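PDB 1ORU: putative metal-sulfur cluster biosynthesis proteins YuaD from Bacillus subtilis, which is of unknown function but carries a MOSC domain and may bind molybdenum and pyridoxal phosphate. Local coordinates for residues Thr20-Met28 against Leu90-Val98; Asn65-Glu76 against Gly159-Val167. All blocks are in the same frame, centred on the assembly; numbering follows the deposited sequence.

Contact 1 and contact 2 have their centres about 12 Å apart and both reach the same mixed sheet of the MOSC fold. Contact 2 pairs strand 69-73 with strand 163-169, its centre about 3 Å from the centre of the chain; contact 1 lies farther out, about 9 Å from that centre, where 20-28 meets the loop running into strand 98-101. Two probable hydrogen bonds join them: Asn97 N to Ser70 O at 2.8 Å, and Arg161 NH2 to Leu94 O at 2.9 Å. The side chain of Arg67 in contact 2 lies about 4 Å from a bound sulfate, probably from the crystallisation liquor, which may nevertheless mark an anion-binding pocket.

Contact 1 of 2, residues Thr20-Met28 against Leu90-Val98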
loop_
_atom_site.group_PDB
_atom_site.type_symbol
_atom_site.label_atom_id
_atom_site.label_comp_id
_atom_site.label_asym_id
_atom_site.label_seq_id
_atom_site.Cartn_x
_atom_site.Cartn_y
_atom_site.Cartn_z
ATOM N N THR A 20 13.323 21.133 6.982
ATOM C CA THR A 20 14.414 20.984 7.939
ATOM C C THR A 20 14.218 19.666 8.675
ATOM O O THR A 20 13.401 18.834 8.265
ATOM C CB THR A 20 14.436 22.135 8.971
ATOM O OG1 THR A 20 13.285 22.049 9.825
ATOM C CG2 THR A 20 14.428 23.470 8.262
ATOM N N LYS A 21 14.952 19.483 9.765
ATOM C CA LYS A 21 14.849 18.263 10.559
ATOM C C LYS A 21 13.558 18.225 11.376
ATOM O O LYS A 21 13.146 17.165 11.837
ATOM C CB LYS A 21 16.055 18.141 11.498
ATOM C CG LYS A 21 17.388 17.883 10.803
ATOM C CD LYS A 21 17.774 19.001 9.836
ATOM C CE LYS A 21 17.925 20.342 10.544
ATOM N NZ LYS A 21 18.322 21.426 9.598
ATOM N N SER A 22 12.928 19.380 11.559
ATOM C CA SER A 22 11.681 19.465 12.320
ATOM C C SER A 22 10.533 18.850 11.531
ATOM O O SER A 22 10.459 19.026 10.320
ATOM C CB SER A 22 11.345 20.924 12.616
ATOM O OG SER A 22 10.034 21.046 13.137
ATOM N N PHE A 23 9.631 18.141 12.203
ATOM C CA PHE A 23 8.518 17.552 11.474
ATOM C C PHE A 23 7.347 18.517 11.349
ATOM O O PHE A 23 6.377 18.232 10.652
ATOM C CB PHE A 23 8.075 16.216 12.095
ATOM C CG PHE A 23 7.388 16.337 13.424
ATOM C CD1 PHE A 23 6.129 16.921 13.531
ATOM C CD2 PHE A 23 7.981 15.811 14.570
ATOM C CE1 PHE A 23 5.468 16.975 14.756
ATOM C CE2 PHE A 23 7.329 15.860 15.800
ATOM C CZ PHE A 23 6.070 16.443 15.893
ATOM N N VAL A 24 7.435 19.662 12.025
ATOM C CA VAL A 24 6.383 20.665 11.921
ATOM C C VAL A 24 6.616 21.319 10.564
ATOM O O VAL A 24 7.665 21.915 10.310
ATOM C CB VAL A 24 6.476 21.706 13.056
ATOM C CG1 VAL A 24 5.513 22.853 12.803
ATOM C CG2 VAL A 24 6.144 21.034 14.379
ATOM N N THR A 25 5.633 21.179 9.684
ATOM C CA THR A 25 5.732 21.694 8.329
ATOM C C THR A 25 5.385 23.172 8.191
ATOM O O THR A 25 4.825 23.775 9.111
ATOM C CB THR A 25 4.826 20.864 7.404
ATOM O OG1 THR A 25 3.488 20.865 7.919
ATOM C CG2 THR A 25 5.320 19.425 7.348
ATOM N N LYS A 26 5.742 23.753 7.044
ATOM C CA LYS A 26 5.441 25.156 6.775
ATOM C C LYS A 26 4.668 25.262 5.466
ATOM O O LYS A 26 4.986 24.591 4.479
ATOM C CB LYS A 26 6.715 26.008 6.730
ATOM C CG LYS A 26 7.738 25.608 5.698
ATOM C CD LYS A 26 8.961 26.514 5.786
ATOM C CE LYS A 26 9.616 26.434 7.160
ATOM N NZ LYS A 26 10.866 27.233 7.229
ATOM N N GLN A 27 3.644 26.106 5.467
ATOM C CA GLN A 27 2.788 26.261 4.304
ATOM C C GLN A 27 3.482 26.792 3.054
ATOM O O GLN A 27 4.339 27.681 3.120
ATOM C CB GLN A 27 1.579 27.130 4.661
ATOM C CG GLN A 27 0.476 27.102 3.616
ATOM C CD GLN A 27 -0.847 27.636 4.137
ATOM O OE1 GLN A 27 -0.898 28.301 5.176
ATOM N NE2 GLN A 27 -1.923 27.355 3.413
HETATM N N MSE A 28 3.101 26.215 1.918
HETATM C CA MSE A 28 3.642 26.569 0.613
HETATM C C MSE A 28 2.477 26.803 -0.338
HETATM O O MSE A 28 1.384 26.268 -0.137
HETATM C CB MSE A 28 4.484 25.415 0.057
HETATM C CG MSE A 28 5.678 25.013 0.895
HETATM SE SE MSE A 28 7.060 26.359 0.879
HETATM C CE MSE A 28 7.768 26.050 -0.893
ATOM N N LEU A 90 -3.634 22.887 14.142
ATOM C CA LEU A 90 -3.138 23.207 12.804
ATOM C C LEU A 90 -2.462 22.016 12.135
ATOM O O LEU A 90 -1.714 21.278 12.773
ATOM C CB LEU A 90 -2.149 24.372 12.875
ATOM C CG LEU A 90 -2.692 25.673 13.475
ATOM C CD1 LEU A 90 -1.606 26.741 13.424
ATOM C CD2 LEU A 90 -3.926 26.122 12.711
ATOM N N PRO A 91 -2.719 21.818 10.830
ATOM C CA PRO A 91 -2.106 20.698 10.111
ATOM C C PRO A 91 -0.584 20.679 10.268
ATOM O O PRO A 91 0.028 19.608 10.329
ATOM C CB PRO A 91 -2.539 20.941 8.663
ATOM C CG PRO A 91 -3.910 21.544 8.834
ATOM C CD PRO A 91 -3.674 22.538 9.967
ATOM N N GLU A 92 0.017 21.867 10.339
ATOM C CA GLU A 92 1.467 21.997 10.481
ATOM C C GLU A 92 1.995 21.279 11.717
ATOM O O GLU A 92 3.052 20.641 11.679
ATOM C CB GLU A 92 1.873 23.474 10.561
ATOM C CG GLU A 92 1.574 24.279 9.310
ATOM C CD GLU A 92 0.288 25.080 9.411
ATOM O OE1 GLU A 92 -0.749 24.509 9.809
ATOM O OE2 GLU A 92 0.316 26.285 9.078
ATOM N N TRP A 93 1.260 21.400 12.815
ATOM C CA TRP A 93 1.656 20.778 14.069
ATOM C C TRP A 93 1.685 19.260 13.957
ATOM O O TRP A 93 2.429 18.589 14.681
ATOM C CB TRP A 93 0.692 21.174 15.183
ATOM C CG TRP A 93 0.554 22.650 15.388
ATOM C CD1 TRP A 93 1.367 23.634 14.896
ATOM C CD2 TRP A 93 -0.446 23.308 16.166
ATOM N NE1 TRP A 93 0.932 24.866 15.326
ATOM C CE2 TRP A 93 -0.180 24.693 16.107
ATOM C CE3 TRP A 93 -1.544 22.860 16.913
ATOM C CZ2 TRP A 93 -0.976 25.637 16.763
ATOM C CZ3 TRP A 93 -2.334 23.796 17.566
ATOM C CH2 TRP A 93 -2.045 25.171 17.486
ATOM N N LEU A 94 0.872 18.722 13.055
ATOM C CA LEU A 94 0.805 17.278 12.863
ATOM C C LEU A 94 1.749 16.822 11.756
ATOM O O LEU A 94 1.778 15.643 11.399
ATOM C CB LEU A 94 -0.630 16.861 12.533
ATOM C CG LEU A 94 -1.707 17.272 13.542
ATOM C CD1 LEU A 94 -3.079 16.828 13.043
ATOM C CD2 LEU A 94 -1.415 16.658 14.892
ATOM N N GLY A 95 2.521 17.759 11.216
ATOM C CA GLY A 95 3.462 17.439 10.156
ATOM C C GLY A 95 2.806 17.037 8.844
ATOM O O GLY A 95 3.389 16.298 8.046
ATOM N N ALA A 96 1.591 17.519 8.613
ATOM C CA ALA A 96 0.878 17.185 7.382
ATOM C C ALA A 96 1.461 17.910 6.170
ATOM O O ALA A 96 1.993 19.013 6.291
ATOM C CB ALA A 96 -0.597 17.531 7.528
ATOM N N ASN A 97 1.358 17.279 5.004
ATOM C CA ASN A 97 1.843 17.871 3.760
ATOM C C ASN A 97 0.654 18.417 2.986
ATOM O O ASN A 97 0.789 19.331 2.174
ATOM C CB ASN A 97 2.561 16.827 2.911
ATOM C CG ASN A 97 3.807 16.303 3.579
ATOM O OD1 ASN A 97 4.746 17.062 3.851
ATOM N ND2 ASN A 97 3.827 15.010 3.862
ATOM N N VAL A 98 -0.513 17.837 3.236
ATOM C CA VAL A 98 -1.731 18.277 2.578
ATOM C C VAL A 98 -2.877 18.284 3.578
ATOM O O VAL A 98 -3.078 17.324 4.327
ATOM C CB VAL A 98 -2.128 17.342 1.402
ATOM C CG1 VAL A 98 -3.343 17.915 0.666
ATOM C CG2 VAL A 98 -0.957 17.178 0.445
HETATM O O HOH W 1 6.280 16.272 8.515
HETATM O O HOH W 2 2.821 27.440 7.830
#
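With chi1 at 55°, Thr25 sets OG1 between its backbone N and carbonyl carbon and turns it toward Ala96, while CG2, anti to the carbonyl carbon, rests near Gly95 O. From there OG1 donates to Ala96 O over 2.9 Å, 15° off the carbonyl plane. Phe23, with chi1 at 71°, brings its ring edge-on to the turn: Trp93 O lies at the ring edge, in the ring plane, 3.4 Å from CE1. Glu92 CG packs 3.3 Å from Thr25 O. In return Glu92 O takes a weak bond from Thr25 N and a CA-H...O contact from Val24, whose CG1 also leans on that oxygen. Here the MOSC fold sets the connection between helix 74-84 and strand 98-101 against the segment entering strand 26-28, and Tyr16 of strand 5-17 touches both Thr25 and Glu92. Gly95 turns with positive phi, its CA 3.1 Å from Phe23 O; a CB there would clash with that oxygen. One water lies 2.9 Å from both Phe23 O and Gly95 O and bridges the two carbonyls. A second accepts from Gln27 N at 2.8 Å and donates to Glu92 OE2 at 3.0 Å.

Contact 2 of 2, residues Asn65-Glu76 against Gly159-Val167; sequences NRRQISIVSIEE and GIRGIVCIV
Ile69, Ile71, Ile163 and Cys165 fill one face of an antiparallel strand pair in the mixed sheet of the MOSC fold; a classic beta bulge lies at the Gln68 end of the pairing, where Gln68 and Ile69 both face Cys165. On this face Ile71 lies between two neighbours on the other strand, its CB against Ile163 CG1 and its CD1 on Cys165 SG at 3.8 Å. Leu123 of strand 122-128 touches both Ile71 and Cys165. Beside the bulge, Ile69 CG1 meets Val167 CG2 at 4.0 Å. The other face carries Ser70 and Val164, a non-hydrogen-bonded pair; Val164 CG1 presses on one face of the Arg67 guanidinium, 3.5 Å above its plane and toward the rim, while Arg67 NH2 bonds to Asn129. At the far end Gly162, just before the strand, lies close to Ile71 O; a CB would strike that oxygen, and the backbone angles also call for glycine. Glu76 packs CB against Ile160 O as its OE1 bonds to Thr107. Gln68, extended beyond CG, lays its amide across Ile166: NE2 donates to Asn65 O at 3.0 Å, and OE1 accepts from Val167 N. A leucine in place of Gln68 would probably leave Val167 N and Asn65 O without these mates. Val167 N approaches OE1 from above the carbonyl plane, 47° out of it, with a nearly straight 178° N-H...O angle.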
loop_
_atom_site.group_PDB
_atom_site.type_symbol
_atom_site.label_atom_id
_atom_site.label_comp_id
_atom_site.label_asym_id
_atom_site.label_seq_id
_atom_site.Cartn_x
_atom_site.Cartn_y
_atom_site.Cartn_z
ATOM N N ASN A 65 10.268 3.379 1.648
ATOM C CA ASN A 65 9.558 4.506 2.251
ATOM C C ASN A 65 8.094 4.554 1.821
ATOM O O ASN A 65 7.739 5.119 0.786
ATOM C CB ASN A 65 10.258 5.820 1.905
ATOM C CG ASN A 65 9.540 7.031 2.475
ATOM O OD1 ASN A 65 8.795 6.925 3.451
ATOM N ND2 ASN A 65 9.770 8.190 1.874
ATOM N N ARG A 66 7.254 3.961 2.654
ATOM C CA ARG A 66 5.821 3.870 2.428
ATOM C C ARG A 66 5.067 5.142 2.832
ATOM O O ARG A 66 4.002 5.442 2.295
ATOM C CB ARG A 66 5.303 2.688 3.235
ATOM C CG ARG A 66 3.837 2.431 3.133
ATOM C CD ARG A 66 3.412 1.485 4.236
ATOM N NE ARG A 66 2.069 0.982 3.990
ATOM C CZ ARG A 66 1.221 0.611 4.941
ATOM N NH1 ARG A 66 1.578 0.693 6.215
ATOM N NH2 ARG A 66 0.021 0.147 4.612
ATOM N N ARG A 67 5.622 5.882 3.784
ATOM C CA ARG A 67 4.995 7.103 4.277
ATOM C C ARG A 67 5.598 8.341 3.611
ATOM O O ARG A 67 6.274 9.148 4.256
ATOM C CB ARG A 67 5.163 7.164 5.799
ATOM C CG ARG A 67 4.486 5.998 6.531
ATOM C CD ARG A 67 4.999 5.856 7.963
ATOM N NE ARG A 67 4.807 7.088 8.719
ATOM C CZ ARG A 67 3.671 7.441 9.313
ATOM N NH1 ARG A 67 2.611 6.646 9.257
ATOM N NH2 ARG A 67 3.588 8.611 9.936
ATOM N N GLN A 68 5.339 8.489 2.315
ATOM C CA GLN A 68 5.870 9.606 1.537
ATOM C C GLN A 68 5.118 10.918 1.697
ATOM O O GLN A 68 5.730 11.981 1.729
ATOM C CB GLN A 68 5.907 9.230 0.056
ATOM C CG GLN A 68 6.920 8.149 -0.261
ATOM C CD GLN A 68 6.768 7.600 -1.665
ATOM O OE1 GLN A 68 6.272 8.282 -2.559
ATOM N NE2 GLN A 68 7.210 6.366 -1.869
ATOM N N ILE A 69 3.795 10.843 1.795
ATOM C CA ILE A 69 2.968 12.040 1.925
ATOM C C ILE A 69 1.961 11.855 3.051
ATOM O O ILE A 69 1.308 10.816 3.145
ATOM C CB ILE A 69 2.181 12.321 0.615
ATOM C CG1 ILE A 69 3.148 12.489 -0.563
ATOM C CG2 ILE A 69 1.327 13.576 0.776
ATOM C CD1 ILE A 69 4.011 13.745 -0.492
ATOM N N SER A 70 1.839 12.865 3.905
ATOM C CA SER A 70 0.910 12.807 5.021
ATOM C C SER A 70 -0.265 13.735 4.752
ATOM O O SER A 70 -0.069 14.895 4.386
ATOM C CB SER A 70 1.619 13.227 6.309
ATOM O OG SER A 70 0.722 13.221 7.399
ATOM N N ILE A 71 -1.482 13.222 4.929
ATOM C CA ILE A 71 -2.685 14.016 4.692
ATOM C C ILE A 71 -3.641 14.033 5.888
ATOM O O ILE A 71 -3.850 13.011 6.542
ATOM C CB ILE A 71 -3.496 13.482 3.485
ATOM C CG1 ILE A 71 -2.594 13.333 2.259
ATOM C CG2 ILE A 71 -4.657 14.425 3.185
ATOM C CD1 ILE A 71 -3.332 12.816 1.032
ATOM N N VAL A 72 -4.211 15.202 6.165
ATOM C CA VAL A 72 -5.192 15.350 7.241
ATOM C C VAL A 72 -6.347 16.166 6.671
ATOM O O VAL A 72 -6.174 16.899 5.698
ATOM C CB VAL A 72 -4.626 16.106 8.481
ATOM C CG1 VAL A 72 -3.444 15.353 9.057
ATOM C CG2 VAL A 72 -4.230 17.533 8.113
ATOM N N SER A 73 -7.528 16.039 7.257
ATOM C CA SER A 73 -8.650 16.818 6.774
ATOM C C SER A 73 -8.954 17.883 7.820
ATOM O O SER A 73 -8.794 17.651 9.024
ATOM C CB SER A 73 -9.873 15.930 6.536
ATOM O OG SER A 73 -10.666 15.803 7.697
ATOM N N ILE A 74 -9.363 19.056 7.355
ATOM C CA ILE A 74 -9.698 20.159 8.250
ATOM C C ILE A 74 -10.794 19.707 9.212
ATOM O O ILE A 74 -10.751 20.014 10.407
ATOM C CB ILE A 74 -10.206 21.390 7.457
ATOM C CG1 ILE A 74 -9.087 21.939 6.561
ATOM C CG2 ILE A 74 -10.737 22.455 8.418
ATOM C CD1 ILE A 74 -7.836 22.360 7.310
ATOM N N GLU A 75 -11.776 18.974 8.686
ATOM C CA GLU A 75 -12.881 18.492 9.504
ATOM C C GLU A 75 -12.416 17.611 10.664
ATOM O O GLU A 75 -12.851 17.803 11.802
ATOM C CB GLU A 75 -13.890 17.711 8.658
ATOM C CG GLU A 75 -14.642 18.519 7.612
ATOM C CD GLU A 75 -13.882 18.651 6.305
ATOM O OE1 GLU A 75 -12.999 17.806 6.041
ATOM O OE2 GLU A 75 -14.180 19.586 5.530
ATOM N N GLU A 76 -11.541 16.646 10.386
ATOM C CA GLU A 76 -11.055 15.768 11.447
ATOM C C GLU A 76 -10.155 16.511 12.441
ATOM O O GLU A 76 -10.170 16.216 13.639
ATOM C CB GLU A 76 -10.334 14.543 10.852
ATOM C CG GLU A 76 -11.266 13.636 10.032
ATOM C CD GLU A 76 -10.645 12.298 9.649
ATOM O OE1 GLU A 76 -9.441 12.266 9.317
ATOM O OE2 GLU A 76 -11.369 11.274 9.663
ATOM N N GLY A 159 -8.111 7.178 14.941
ATOM C CA GLY A 159 -9.234 7.051 14.030
ATOM C C GLY A 159 -9.595 8.315 13.271
ATOM O O GLY A 159 -10.465 8.282 12.400
ATOM N N ILE A 160 -8.947 9.430 13.601
ATOM C CA ILE A 160 -9.212 10.701 12.933
ATOM C C ILE A 160 -7.934 11.512 12.774
ATOM O O ILE A 160 -7.970 12.741 12.747
ATOM C CB ILE A 160 -10.246 11.570 13.712
ATOM C CG1 ILE A 160 -9.771 11.797 15.152
ATOM C CG2 ILE A 160 -11.610 10.904 13.694
ATOM C CD1 ILE A 160 -10.731 12.659 15.988
ATOM N N ARG A 161 -6.802 10.832 12.653
ATOM C CA ARG A 161 -5.540 11.541 12.521
ATOM C C ARG A 161 -5.043 11.614 11.076
ATOM O O ARG A 161 -3.941 12.093 10.818
ATOM C CB ARG A 161 -4.482 10.899 13.425
ATOM C CG ARG A 161 -3.221 11.737 13.605
ATOM C CD ARG A 161 -2.004 10.950 13.182
ATOM N NE ARG A 161 -0.754 11.697 13.298
ATOM C CZ ARG A 161 -0.393 12.714 12.520
ATOM N NH1 ARG A 161 -1.191 13.141 11.542
ATOM N NH2 ARG A 161 0.789 13.288 12.701
ATOM N N GLY A 162 -5.854 11.147 10.131
ATOM C CA GLY A 162 -5.450 11.208 8.735
ATOM C C GLY A 162 -4.814 9.949 8.168
ATOM O O GLY A 162 -4.784 8.902 8.815
ATOM N N ILE A 163 -4.277 10.072 6.957
ATOM C CA ILE A 163 -3.660 8.952 6.256
ATOM C C ILE A 163 -2.284 9.295 5.697
ATOM O O ILE A 163 -1.855 10.455 5.714
ATOM C CB ILE A 163 -4.542 8.519 5.063
ATOM C CG1 ILE A 163 -4.635 9.674 4.048
ATOM C CG2 ILE A 163 -5.932 8.135 5.557
ATOM C CD1 ILE A 163 -5.498 9.394 2.823
ATOM N N VAL A 164 -1.592 8.267 5.218
ATOM C CA VAL A 164 -0.293 8.438 4.582
ATOM C C VAL A 164 -0.432 7.852 3.184
ATOM O O VAL A 164 -1.225 6.932 2.971
ATOM C CB VAL A 164 0.846 7.722 5.344
ATOM C CG1 VAL A 164 1.226 8.533 6.573
ATOM C CG2 VAL A 164 0.416 6.321 5.745
ATOM N N CYS A 165 0.334 8.391 2.240
ATOM C CA CYS A 165 0.281 7.951 0.850
ATOM C C CYS A 165 1.648 7.857 0.187
ATOM O O CYS A 165 2.631 8.414 0.664
ATOM C CB CYS A 165 -0.538 8.935 -0.000
ATOM S SG CYS A 165 -2.245 9.231 0.487
ATOM N N ILE A 166 1.672 7.154 -0.940
ATOM C CA ILE A 166 2.863 7.015 -1.771
ATOM C C ILE A 166 2.509 7.841 -3.006
ATOM O O ILE A 166 1.331 7.950 -3.348
ATOM C CB ILE A 166 3.072 5.543 -2.201
ATOM C CG1 ILE A 166 3.754 4.765 -1.075
ATOM C CG2 ILE A 166 3.866 5.476 -3.499
ATOM C CD1 ILE A 166 3.791 3.256 -1.336
ATOM N N VAL A 167 3.498 8.453 -3.656
ATOM C CA VAL A 167 3.217 9.216 -4.873
ATOM C C VAL A 167 3.108 8.191 -6.007
ATOM O O VAL A 167 4.084 7.502 -6.323
ATOM C CB VAL A 167 4.350 10.226 -5.209
ATOM C CG1 VAL A 167 4.081 10.891 -6.558
ATOM C CG2 VAL A 167 4.439 11.294 -4.117
HETATM O O HOH W 3 6.453 7.011 -5.105
HETATM O O HOH W 4 0.131 14.601 9.387
HETATM O O HOH W 5 -1.969 11.982 8.638
#